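Local coordinates for protein DMATS type aromatic prenyltransferase (Micromonospora olivasterospora, PDB 6ZRX) that probably transfers a dimethylallyl group to the 6-position of the indole ring of tryptophan, acting as an aromatic prenyltransferase, at residues A90-T95 and D128-C133; K211-H216 and V259-F264; E241-A246 and I276-R281. All blocks are in the same frame, centred on the assembly; numbering follows the deposited sequence.

Contact 1 (A90-T95 and D128-C133); sequences ANLSAT and DFAMWC
L92 of helix 88-106 and M131 at the start of strand 131-137 form the nearest CA pair, L92 CA and M131 CA 5.7 Å apart. The helix segment and strand run in the same general direction, at 38° to each other, their axes 8.2 Å apart at closest. With chi1 at 168°, L92 swings CG away from its own N and brings both methyls to the other segment. CD1 presses on M131 CB at 3.5 Å, a tight carbon pair, while CD2 rests 4.0 Å from CB of A130, in the loop before the strand; the leucine and methionine side chains lie roughly perpendicular. One helical turn on, T95 and M131 lie alongside, pointing opposite ways, with T95 CG2 3.8 Å from M131 O. The hydroxyl of T95 is turned back to its own helix: OG1 donates to N91 O over 2.9 Å, from the face of that carbonyl opposite to T95 N, and also meets T81 N. No direct hydrogen bond joins the segments, but one water accepts from N91 ND2 and donates to D128 O, each at 2.9 Å. M131 and C133 also touch L99 of the same helix, whereas W132 points to the other side and touches the bound tryptophan. Apolar packing of a surrounding helix outside an antiparallel barrel, with substrate inside, is characteristic of the ABBA prenyltransferase fold.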
loop_
_atom_site.group_PDB
_atom_site.type_symbol
_atom_site.label_atom_id
_atom_site.label_comp_id
_atom_site.label_asym_id
_atom_site.label_seq_id
_atom_site.Cartn_x
_atom_site.Cartn_y
_atom_site.Cartn_z
ATOM N N ALA A 90 9.956 0.633 -19.028
ATOM C CA ALA A 90 10.867 1.760 -18.704
ATOM C C ALA A 90 10.728 2.122 -17.215
ATOM O O ALA A 90 11.768 2.351 -16.555
ATOM C CB ALA A 90 10.584 2.938 -19.597
ATOM N N ASN A 91 9.497 2.144 -16.701
ATOM C CA ASN A 91 9.200 2.427 -15.271
ATOM C C ASN A 91 9.740 1.278 -14.409
ATOM O O ASN A 91 10.357 1.557 -13.380
ATOM C CB ASN A 91 7.697 2.638 -15.024
ATOM C CG ASN A 91 7.110 3.833 -15.749
ATOM O OD1 ASN A 91 7.820 4.581 -16.413
ATOM N ND2 ASN A 91 5.799 4.021 -15.623
ATOM N N LEU A 92 9.505 0.026 -14.825
ATOM C CA LEU A 92 10.014 -1.182 -14.129
ATOM C C LEU A 92 11.540 -1.096 -14.011
ATOM O O LEU A 92 12.056 -1.281 -12.925
ATOM C CB LEU A 92 9.586 -2.432 -14.903
ATOM C CG LEU A 92 10.263 -3.735 -14.489
ATOM C CD1 LEU A 92 10.009 -4.053 -13.030
ATOM C CD2 LEU A 92 9.793 -4.874 -15.367
ATOM N N SER A 93 12.218 -0.805 -15.124
ATOM C CA SER A 93 13.699 -0.693 -15.219
ATOM C C SER A 93 14.217 0.430 -14.300
ATOM O O SER A 93 15.216 0.197 -13.589
ATOM C CB SER A 93 14.134 -0.485 -16.648
ATOM O OG SER A 93 13.654 -1.533 -17.486
ATOM N N ALA A 94 13.561 1.597 -14.306
ATOM C CA ALA A 94 13.962 2.774 -13.494
ATOM C C ALA A 94 13.758 2.486 -11.999
ATOM O O ALA A 94 14.671 2.815 -11.200
ATOM C CB ALA A 94 13.222 4.019 -13.934
ATOM N N THR A 95 12.622 1.895 -11.621
ATOM C CA THR A 95 12.316 1.556 -10.210
ATOM C C THR A 95 13.311 0.483 -9.733
ATOM O O THR A 95 13.859 0.638 -8.631
ATOM C CB THR A 95 10.843 1.158 -10.039
ATOM O OG1 THR A 95 10.030 2.195 -10.597
ATOM C CG2 THR A 95 10.461 0.935 -8.596
ATOM N N ASP A 128 -0.301 -1.473 -16.341
ATOM C CA ASP A 128 0.200 -0.090 -16.047
ATOM C C ASP A 128 1.200 -0.088 -14.864
ATOM O O ASP A 128 1.772 1.001 -14.589
ATOM C CB ASP A 128 -0.947 0.911 -15.791
ATOM C CG ASP A 128 -1.510 1.608 -17.034
ATOM O OD1 ASP A 128 -2.645 2.127 -16.943
ATOM O OD2 ASP A 128 -0.812 1.651 -18.067
ATOM N N PHE A 129 1.431 -1.230 -14.198
ATOM C CA PHE A 129 2.512 -1.381 -13.183
ATOM C C PHE A 129 3.045 -2.820 -13.208
ATOM O O PHE A 129 2.267 -3.767 -13.454
ATOM C CB PHE A 129 2.017 -0.918 -11.805
ATOM C CG PHE A 129 1.873 -1.977 -10.740
ATOM C CD1 PHE A 129 0.674 -2.648 -10.558
ATOM C CD2 PHE A 129 2.926 -2.269 -9.887
ATOM C CE1 PHE A 129 0.544 -3.604 -9.562
ATOM C CE2 PHE A 129 2.793 -3.228 -8.894
ATOM C CZ PHE A 129 1.604 -3.902 -8.740
ATOM N N ALA A 130 4.353 -2.957 -12.989
ATOM C CA ALA A 130 5.071 -4.239 -12.840
ATOM C C ALA A 130 5.705 -4.300 -11.454
ATOM O O ALA A 130 5.620 -5.357 -10.829
ATOM C CB ALA A 130 6.109 -4.396 -13.928
ATOM N N MET A 131 6.323 -3.208 -11.004
ATOM C CA MET A 131 7.052 -3.140 -9.706
ATOM C C MET A 131 6.874 -1.742 -9.086
ATOM O O MET A 131 7.224 -0.733 -9.738
ATOM C CB MET A 131 8.543 -3.436 -9.915
ATOM C CG MET A 131 9.445 -3.135 -8.709
ATOM S SD MET A 131 11.214 -3.396 -9.111
ATOM C CE MET A 131 11.298 -5.184 -9.018
ATOM N N TRP A 132 6.335 -1.692 -7.873
ATOM C CA TRP A 132 6.369 -0.492 -7.002
ATOM C C TRP A 132 7.265 -0.811 -5.820
ATOM O O TRP A 132 7.604 -1.980 -5.636
ATOM C CB TRP A 132 4.969 -0.078 -6.528
ATOM C CG TRP A 132 4.052 0.412 -7.607
ATOM C CD1 TRP A 132 4.393 0.808 -8.866
ATOM C CD2 TRP A 132 2.633 0.627 -7.492
ATOM N NE1 TRP A 132 3.282 1.216 -9.557
ATOM C CE2 TRP A 132 2.184 1.114 -8.741
ATOM C CE3 TRP A 132 1.692 0.416 -6.475
ATOM C CZ2 TRP A 132 0.846 1.406 -8.988
ATOM C CZ3 TRP A 132 0.366 0.700 -6.726
ATOM C CH2 TRP A 132 -0.045 1.201 -7.962
ATOM N N CYS A 133 7.610 0.179 -5.031
ATOM C CA CYS A 133 8.292 -0.072 -3.752
ATOM C C CYS A 133 7.756 0.839 -2.664
ATOM O O CYS A 133 7.055 1.830 -2.976
ATOM C CB CYS A 133 9.778 0.106 -3.902
ATOM S SG CYS A 133 10.211 1.808 -4.280
HETATM O O HOH W 1 4.436 1.925 -14.067
#

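Contact 2 (K211-H216 and V259-F264); sequences KLYLTH and VGSYTF. With 6C7 (S-(3-methylbut-2-en-1-yl) trihydrogen thiodiphosphate), chain E.
K211 crosses to T263 and S261 of the neighbouring antiparallel strand on its way to the diphosphate analogue. From CB the chain leaves with CG anti to the carbonyl carbon (chi1 -73°), placing CG 3.7 Å from T263 OG1. CD lies near T263 OG1 (3.9 Å) and the thiodiphosphate O5 (3.8 Å). A bend at chi3 (61°) turns CE toward S261, where it passes 3.7 Å from S261 OG. At the tip, in the conformer described, NZ donates to O5 of the thiodiphosphate at 2.7 Å and also bonds Y277 OH, which in turn bonds S261 OG. On the same face of the sheet, Y213 lays its ring over S261: CB of S261 sits 3.8 Å from the ring centroid, close to the normal, a CH-pi contact, and V259 CG1 adjoins the ring edge. Y213 CD2 meets the prenyl methyl C13 at 3.5 Å. The other face is mostly apolar, with L212 CB packed 3.6 Å from CE2 at the edge of the F264 ring. There a water links H216 NE2 and Y262 OH, while H216 ND1 is bonded to D193. L212 with Y262 and L214 with G260 form the hydrogen-bonded pairs, L214 N to G260 O being nearly straight at 172°. The chemistry divides by face: K211, with K146 and R76, probably balances the thiodiphosphate charge inside the barrel, and the Y213 ring borders the prenyl chain.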
loop_
_atom_site.group_PDB
_atom_site.type_symbol
_atom_site.label_atom_id
_atom_site.label_comp_id
_atom_site.label_asym_id
_atom_site.label_seq_id
_atom_site.Cartn_x
_atom_site.Cartn_y
_atom_site.Cartn_z
ATOM N N LYS A 211 3.508 -11.039 1.469
ATOM C CA LYS A 211 2.211 -10.379 1.685
ATOM C C LYS A 211 1.456 -10.396 0.359
ATOM O O LYS A 211 1.805 -9.593 -0.535
ATOM C CB LYS A 211 2.422 -8.967 2.223
ATOM C CG LYS A 211 2.871 -8.895 3.677
ATOM C CD LYS A 211 2.553 -7.575 4.348
ATOM C CE LYS A 211 1.069 -7.273 4.392
ATOM N NZ LYS A 211 0.797 -5.943 4.986
ATOM N N LEU A 212 0.459 -11.273 0.249
ATOM C CA LEU A 212 -0.378 -11.398 -0.966
ATOM C C LEU A 212 -1.640 -10.573 -0.751
ATOM O O LEU A 212 -2.320 -10.785 0.288
ATOM C CB LEU A 212 -0.707 -12.878 -1.194
ATOM C CG LEU A 212 -1.509 -13.188 -2.457
ATOM C CD1 LEU A 212 -0.748 -12.769 -3.713
ATOM C CD2 LEU A 212 -1.874 -14.657 -2.513
ATOM N N TYR A 213 -1.928 -9.647 -1.665
ATOM C CA TYR A 213 -3.092 -8.736 -1.611
ATOM C C TYR A 213 -4.132 -9.194 -2.623
ATOM O O TYR A 213 -3.758 -9.409 -3.806
ATOM C CB TYR A 213 -2.689 -7.300 -1.918
ATOM C CG TYR A 213 -1.699 -6.706 -0.951
ATOM C CD1 TYR A 213 -0.384 -7.144 -0.919
ATOM C CD2 TYR A 213 -2.070 -5.697 -0.081
ATOM C CE1 TYR A 213 0.540 -6.595 -0.047
ATOM C CE2 TYR A 213 -1.156 -5.139 0.800
ATOM C CZ TYR A 213 0.151 -5.594 0.818
ATOM O OH TYR A 213 1.061 -5.056 1.682
ATOM N N LEU A 214 -5.377 -9.330 -2.171
ATOM C CA LEU A 214 -6.553 -9.678 -3.004
ATOM C C LEU A 214 -7.487 -8.476 -3.040
ATOM O O LEU A 214 -7.807 -7.951 -1.959
ATOM C CB LEU A 214 -7.258 -10.892 -2.393
ATOM C CG LEU A 214 -6.793 -12.264 -2.878
ATOM C CD1 LEU A 214 -5.298 -12.465 -2.652
ATOM C CD2 LEU A 214 -7.591 -13.365 -2.191
ATOM N N THR A 215 -7.908 -8.065 -4.229
ATOM C CA THR A 215 -8.941 -7.028 -4.429
ATOM C C THR A 215 -10.281 -7.729 -4.624
ATOM O O THR A 215 -10.389 -8.559 -5.565
ATOM C CB THR A 215 -8.604 -6.098 -5.595
ATOM O OG1 THR A 215 -7.338 -5.506 -5.303
ATOM C CG2 THR A 215 -9.642 -5.019 -5.800
ATOM N N HIS A 216 -11.240 -7.415 -3.756
ATOM C CA HIS A 216 -12.608 -7.989 -3.735
ATOM C C HIS A 216 -13.563 -6.981 -4.389
ATOM O O HIS A 216 -13.986 -6.033 -3.700
ATOM C CB HIS A 216 -13.020 -8.336 -2.296
ATOM C CG HIS A 216 -12.048 -9.191 -1.547
ATOM N ND1 HIS A 216 -11.819 -10.523 -1.869
ATOM C CD2 HIS A 216 -11.278 -8.928 -0.466
ATOM C CE1 HIS A 216 -10.933 -11.029 -1.032
ATOM N NE2 HIS A 216 -10.588 -10.070 -0.160
ATOM N N VAL A 259 -9.796 -4.332 -0.187
ATOM C CA VAL A 259 -8.556 -5.101 -0.439
ATOM C C VAL A 259 -8.202 -5.796 0.865
ATOM O O VAL A 259 -8.285 -5.148 1.924
ATOM C CB VAL A 259 -7.401 -4.217 -0.959
ATOM C CG1 VAL A 259 -6.092 -4.982 -1.041
ATOM C CG2 VAL A 259 -7.735 -3.583 -2.298
ATOM N N GLY A 260 -7.903 -7.085 0.791
ATOM C CA GLY A 260 -7.393 -7.867 1.925
ATOM C C GLY A 260 -5.996 -8.358 1.644
ATOM O O GLY A 260 -5.708 -8.709 0.483
ATOM N N SER A 261 -5.144 -8.384 2.652
ATOM C CA SER A 261 -3.766 -8.898 2.526
ATOM C C SER A 261 -3.576 -10.053 3.491
ATOM O O SER A 261 -4.128 -10.017 4.618
ATOM C CB SER A 261 -2.732 -7.832 2.712
ATOM O OG SER A 261 -2.627 -7.450 4.060
ATOM N N TYR A 262 -2.863 -11.055 3.023
ATOM C CA TYR A 262 -2.570 -12.307 3.727
ATOM C C TYR A 262 -1.059 -12.369 3.845
ATOM O O TYR A 262 -0.391 -12.242 2.800
ATOM C CB TYR A 262 -3.215 -13.473 2.962
ATOM C CG TYR A 262 -4.715 -13.351 2.856
ATOM C CD1 TYR A 262 -5.309 -12.473 1.954
ATOM C CD2 TYR A 262 -5.551 -14.064 3.702
ATOM C CE1 TYR A 262 -6.689 -12.334 1.879
ATOM C CE2 TYR A 262 -6.930 -13.935 3.640
ATOM C CZ TYR A 262 -7.504 -13.076 2.721
ATOM O OH TYR A 262 -8.864 -12.953 2.659
ATOM N N THR A 263 -0.545 -12.441 5.066
ATOM C CA THR A 263 0.899 -12.578 5.348
ATOM C C THR A 263 1.194 -14.079 5.449
ATOM O O THR A 263 0.654 -14.722 6.372
ATOM C CB THR A 263 1.316 -11.774 6.587
ATOM O OG1 THR A 263 0.894 -10.413 6.442
ATOM C CG2 THR A 263 2.812 -11.779 6.813
ATOM N N PHE A 264 1.969 -14.608 4.496
ATOM C CA PHE A 264 2.378 -16.037 4.392
ATOM C C PHE A 264 3.764 -16.216 5.027
ATOM O O PHE A 264 4.669 -15.461 4.690
ATOM C CB PHE A 264 2.356 -16.472 2.931
ATOM C CG PHE A 264 0.976 -16.590 2.335
ATOM C CD1 PHE A 264 0.205 -17.721 2.565
ATOM C CD2 PHE A 264 0.446 -15.582 1.536
ATOM C CE1 PHE A 264 -1.065 -17.839 2.019
ATOM C CE2 PHE A 264 -0.826 -15.709 0.989
ATOM C CZ PHE A 264 -1.576 -16.839 1.232
HETATM O O4 6C7 E . 0.457 -3.022 6.041
HETATM P P1 6C7 E . 1.835 -2.705 5.494
HETATM O O6 6C7 E . 2.792 -2.226 6.556
HETATM O O5 6C7 E . 2.423 -3.833 4.664
HETATM O O2 6C7 E . 1.569 -1.462 4.516
HETATM P P3 6C7 E . 1.634 -1.207 2.942
HETATM O O8 6C7 E . 1.263 0.226 2.729
HETATM O O7 6C7 E . 2.994 -1.625 2.491
HETATM S S9 6C7 E . 0.197 -2.339 2.002
HETATM C C10 6C7 E . -0.927 -1.134 1.232
HETATM C C11 6C7 E . -0.420 -0.672 -0.089
HETATM C C12 6C7 E . -0.625 -1.267 -1.260
HETATM C C13 6C7 E . -1.339 -2.581 -1.418
HETATM C C14 6C7 E . -0.148 -0.679 -2.553
HETATM O O HOH W 2 -10.378 -10.324 2.648
#

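Contact 3 (E241-A246 and I276-R281); sequences EFCVVA and IYVPIR. With 6C7 (S-(3-methylbut-2-en-1-yl) trihydrogen thiodiphosphate), chain E; TRP (tryptophan), chain F.
A246 faces V278 and I280 just where strand 273-278 breaks off, its last residue V278 leading into an inverse gamma turn centred on P279 and then a short 3-10 segment. Within the ABBA barrel this strand is part of the wall, and helix 236-247 covers it from outside, running almost parallel to it at 11° with the axes 9.6 Å apart. The seam is apolar. V278 splits its two methyls between neighbours one helical turn apart: CG1, anti to the backbone N (chi1 -179°), reaches A246 CB at 3.8 Å, while V278 CG2 comes to the edge of the F242 ring, near its plane, 3.8 Å from F242 CE1. The F242 and V278 side chains pass antiparallel. I276 adds CG1 at 4.1 Å from C243 SG, so the thiol sulfur packs as an apolar neighbour. Beyond the turn, I280 CG1 comes within 3.4 Å of A246 O, a carbonyl that accepts a hydrogen bond from R293 NH1. F242 also touches L297 and L332, which extends the same core to helix 287-300 and strand 327-334. Y277, between I276 and V278, and R281, after I280, turn to the ligands inside the barrel. Y277 CE2 lies 3.6 Å from the prenyl carbon C10. R281 stretches from CG to NE in an extended chain; NE forms a salt bridge with D56 and NH1 bonds A328 O. In the plane of the guanidinium, R281 NH2 donates to OXT of the bound tryptophan at 3.0 Å, the N-H pointing almost straight at the oxygen (167°).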
loop_
_atom_site.group_PDB
_atom_site.type_symbol
_atom_site.label_atom_id
_atom_site.label_comp_id
_atom_site.label_asym_id
_atom_site.label_seq_id
_atom_site.Cartn_x
_atom_site.Cartn_y
_atom_site.Cartn_z
ATOM N N GLU A 241 -17.001 -4.476 11.754
ATOM C CA GLU A 241 -17.143 -3.226 12.549
ATOM C C GLU A 241 -16.237 -2.139 11.947
ATOM O O GLU A 241 -16.710 -1.000 11.812
ATOM C CB GLU A 241 -16.847 -3.481 14.024
ATOM C CG GLU A 241 -18.037 -4.082 14.768
ATOM C CD GLU A 241 -17.730 -4.602 16.160
ATOM O OE1 GLU A 241 -18.636 -5.195 16.774
ATOM O OE2 GLU A 241 -16.588 -4.414 16.628
ATOM N N PHE A 242 -15.002 -2.487 11.590
ATOM C CA PHE A 242 -14.030 -1.578 10.914
ATOM C C PHE A 242 -14.627 -1.082 9.587
ATOM O O PHE A 242 -14.621 0.140 9.348
ATOM C CB PHE A 242 -12.684 -2.271 10.725
ATOM C CG PHE A 242 -11.578 -1.362 10.249
ATOM C CD1 PHE A 242 -11.333 -1.198 8.896
ATOM C CD2 PHE A 242 -10.794 -0.660 11.156
ATOM C CE1 PHE A 242 -10.315 -0.359 8.458
ATOM C CE2 PHE A 242 -9.781 0.181 10.712
ATOM C CZ PHE A 242 -9.542 0.323 9.366
ATOM N N CYS A 243 -15.172 -1.992 8.770
ATOM C CA CYS A 243 -15.787 -1.663 7.451
ATOM C C CYS A 243 -17.038 -0.781 7.617
ATOM O O CYS A 243 -17.147 0.196 6.863
ATOM C CB CYS A 243 -16.112 -2.923 6.663
ATOM S SG CYS A 243 -14.629 -3.813 6.140
ATOM N N VAL A 244 -17.955 -1.097 8.553
ATOM C CA VAL A 244 -19.201 -0.284 8.764
ATOM C C VAL A 244 -18.808 1.143 9.173
ATOM O O VAL A 244 -19.414 2.096 8.644
ATOM C CB VAL A 244 -20.203 -0.904 9.773
ATOM C CG1 VAL A 244 -19.575 -1.240 11.108
ATOM C CG2 VAL A 244 -21.404 0.007 9.987
ATOM N N VAL A 245 -17.841 1.296 10.071
ATOM C CA VAL A 245 -17.410 2.638 10.560
ATOM C C VAL A 245 -16.698 3.365 9.414
ATOM O O VAL A 245 -17.077 4.503 9.124
ATOM C CB VAL A 245 -16.536 2.538 11.823
ATOM C CG1 VAL A 245 -15.876 3.867 12.171
ATOM C CG2 VAL A 245 -17.346 2.025 13.004
ATOM N N ALA A 246 -15.731 2.717 8.771
ATOM C CA ALA A 246 -14.917 3.318 7.688
ATOM C C ALA A 246 -15.806 3.611 6.473
ATOM O O ALA A 246 -15.625 4.662 5.861
ATOM C CB ALA A 246 -13.759 2.417 7.345
ATOM N N ILE A 276 -7.017 -5.498 6.393
ATOM C CA ILE A 276 -8.129 -5.035 5.526
ATOM C C ILE A 276 -7.855 -3.562 5.216
ATOM O O ILE A 276 -7.502 -2.820 6.143
ATOM C CB ILE A 276 -9.518 -5.295 6.177
ATOM C CG1 ILE A 276 -10.672 -4.732 5.348
ATOM C CG2 ILE A 276 -9.579 -4.799 7.610
ATOM C CD1 ILE A 276 -10.887 -5.440 4.047
ATOM N N TYR A 277 -7.962 -3.190 3.951
ATOM C CA TYR A 277 -7.730 -1.814 3.446
ATOM C C TYR A 277 -9.038 -1.301 2.870
ATOM O O TYR A 277 -9.505 -1.846 1.854
ATOM C CB TYR A 277 -6.594 -1.802 2.414
ATOM C CG TYR A 277 -5.346 -2.493 2.874
ATOM C CD1 TYR A 277 -5.262 -3.878 2.869
ATOM C CD2 TYR A 277 -4.251 -1.785 3.344
ATOM C CE1 TYR A 277 -4.137 -4.538 3.317
ATOM C CE2 TYR A 277 -3.114 -2.433 3.792
ATOM C CZ TYR A 277 -3.055 -3.817 3.779
ATOM O OH TYR A 277 -1.935 -4.459 4.213
ATOM N N VAL A 278 -9.620 -0.287 3.509
ATOM C CA VAL A 278 -10.866 0.372 3.047
ATOM C C VAL A 278 -10.472 1.627 2.275
ATOM O O VAL A 278 -9.801 2.493 2.840
ATOM C CB VAL A 278 -11.794 0.704 4.225
ATOM C CG1 VAL A 278 -13.079 1.358 3.749
ATOM C CG2 VAL A 278 -12.075 -0.529 5.066
ATOM N N PRO A 279 -10.869 1.763 0.983
ATOM C CA PRO A 279 -10.621 2.984 0.209
ATOM C C PRO A 279 -11.653 4.054 0.585
ATOM O O PRO A 279 -12.512 4.394 -0.223
ATOM C CB PRO A 279 -10.760 2.503 -1.236
ATOM C CG PRO A 279 -11.841 1.453 -1.130
ATOM C CD PRO A 279 -11.570 0.749 0.181
ATOM N N ILE A 280 -11.512 4.566 1.799
ATOM C CA ILE A 280 -12.501 5.412 2.524
ATOM C C ILE A 280 -12.904 6.620 1.674
ATOM O O ILE A 280 -14.044 7.026 1.781
ATOM C CB ILE A 280 -11.963 5.804 3.919
ATOM C CG1 ILE A 280 -13.021 6.531 4.748
ATOM C CG2 ILE A 280 -10.675 6.623 3.831
ATOM C CD1 ILE A 280 -12.652 6.673 6.209
ATOM N N ARG A 281 -12.004 7.146 0.828
ATOM C CA ARG A 281 -12.267 8.323 -0.045
ATOM C C ARG A 281 -13.510 8.106 -0.928
ATOM O O ARG A 281 -14.114 9.105 -1.348
ATOM C CB ARG A 281 -11.043 8.616 -0.916
ATOM C CG ARG A 281 -10.687 7.547 -1.942
ATOM C CD ARG A 281 -9.388 7.951 -2.621
ATOM N NE ARG A 281 -8.929 7.130 -3.738
ATOM C CZ ARG A 281 -8.360 5.923 -3.642
ATOM N NH1 ARG A 281 -8.228 5.321 -2.473
ATOM N NH2 ARG A 281 -7.930 5.317 -4.733
HETATM O O4 6C7 E . 0.457 -3.022 6.041
HETATM P P1 6C7 E . 1.835 -2.705 5.494
HETATM O O6 6C7 E . 2.792 -2.226 6.556
HETATM O O5 6C7 E . 2.423 -3.833 4.664
HETATM O O2 6C7 E . 1.569 -1.462 4.516
HETATM P P3 6C7 E . 1.634 -1.207 2.942
HETATM O O8 6C7 E . 1.263 0.226 2.729
HETATM O O7 6C7 E . 2.994 -1.625 2.491
HETATM S S9 6C7 E . 0.197 -2.339 2.002
HETATM C C10 6C7 E . -0.927 -1.134 1.232
HETATM C C11 6C7 E . -0.420 -0.672 -0.089
HETATM C C12 6C7 E . -0.625 -1.267 -1.260
HETATM C C13 6C7 E . -1.339 -2.581 -1.418
HETATM C C14 6C7 E . -0.148 -0.679 -2.553
HETATM N N TRP F . -4.123 4.085 -5.726
HETATM C CA TRP F . -4.247 2.601 -5.941
HETATM C C TRP F . -5.595 2.116 -5.412
HETATM O O TRP F . -5.978 0.981 -5.713
HETATM C CB TRP F . -3.082 1.847 -5.292
HETATM C CG TRP F . -2.990 2.008 -3.805
HETATM C CD1 TRP F . -2.371 3.018 -3.125
HETATM C CD2 TRP F . -3.527 1.122 -2.803
HETATM N NE1 TRP F . -2.497 2.829 -1.778
HETATM C CE2 TRP F . -3.197 1.674 -1.548
HETATM C CE3 TRP F . -4.265 -0.064 -2.842
HETATM C CZ2 TRP F . -3.567 1.072 -0.349
HETATM C CZ3 TRP F . -4.625 -0.663 -1.655
HETATM C CH2 TRP F . -4.281 -0.099 -0.428
HETATM O OXT TRP F . -6.295 2.855 -4.682
#

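From the N terminus, contact 1 comes first: it closes a mostly helical loop by bringing helix 88-106 onto strand 131-137, and is complete before the others begin. Contact 2 opens at 211-216, contact 3 opens at 241-246, then 259-264 closes contact 2 and 276-281 closes contact 3, so these two cross without nesting. They meet directly because strands 258-265 and 273-278 are consecutive and adjacent in the sheet, with V259 O 2.8 Å from Y277 N, a probable hydrogen bond. Contacts 1 and 3 dock outer helices on opposite sides of the chain's centre; contact 2 joins two strands of the same curled antiparallel sheet.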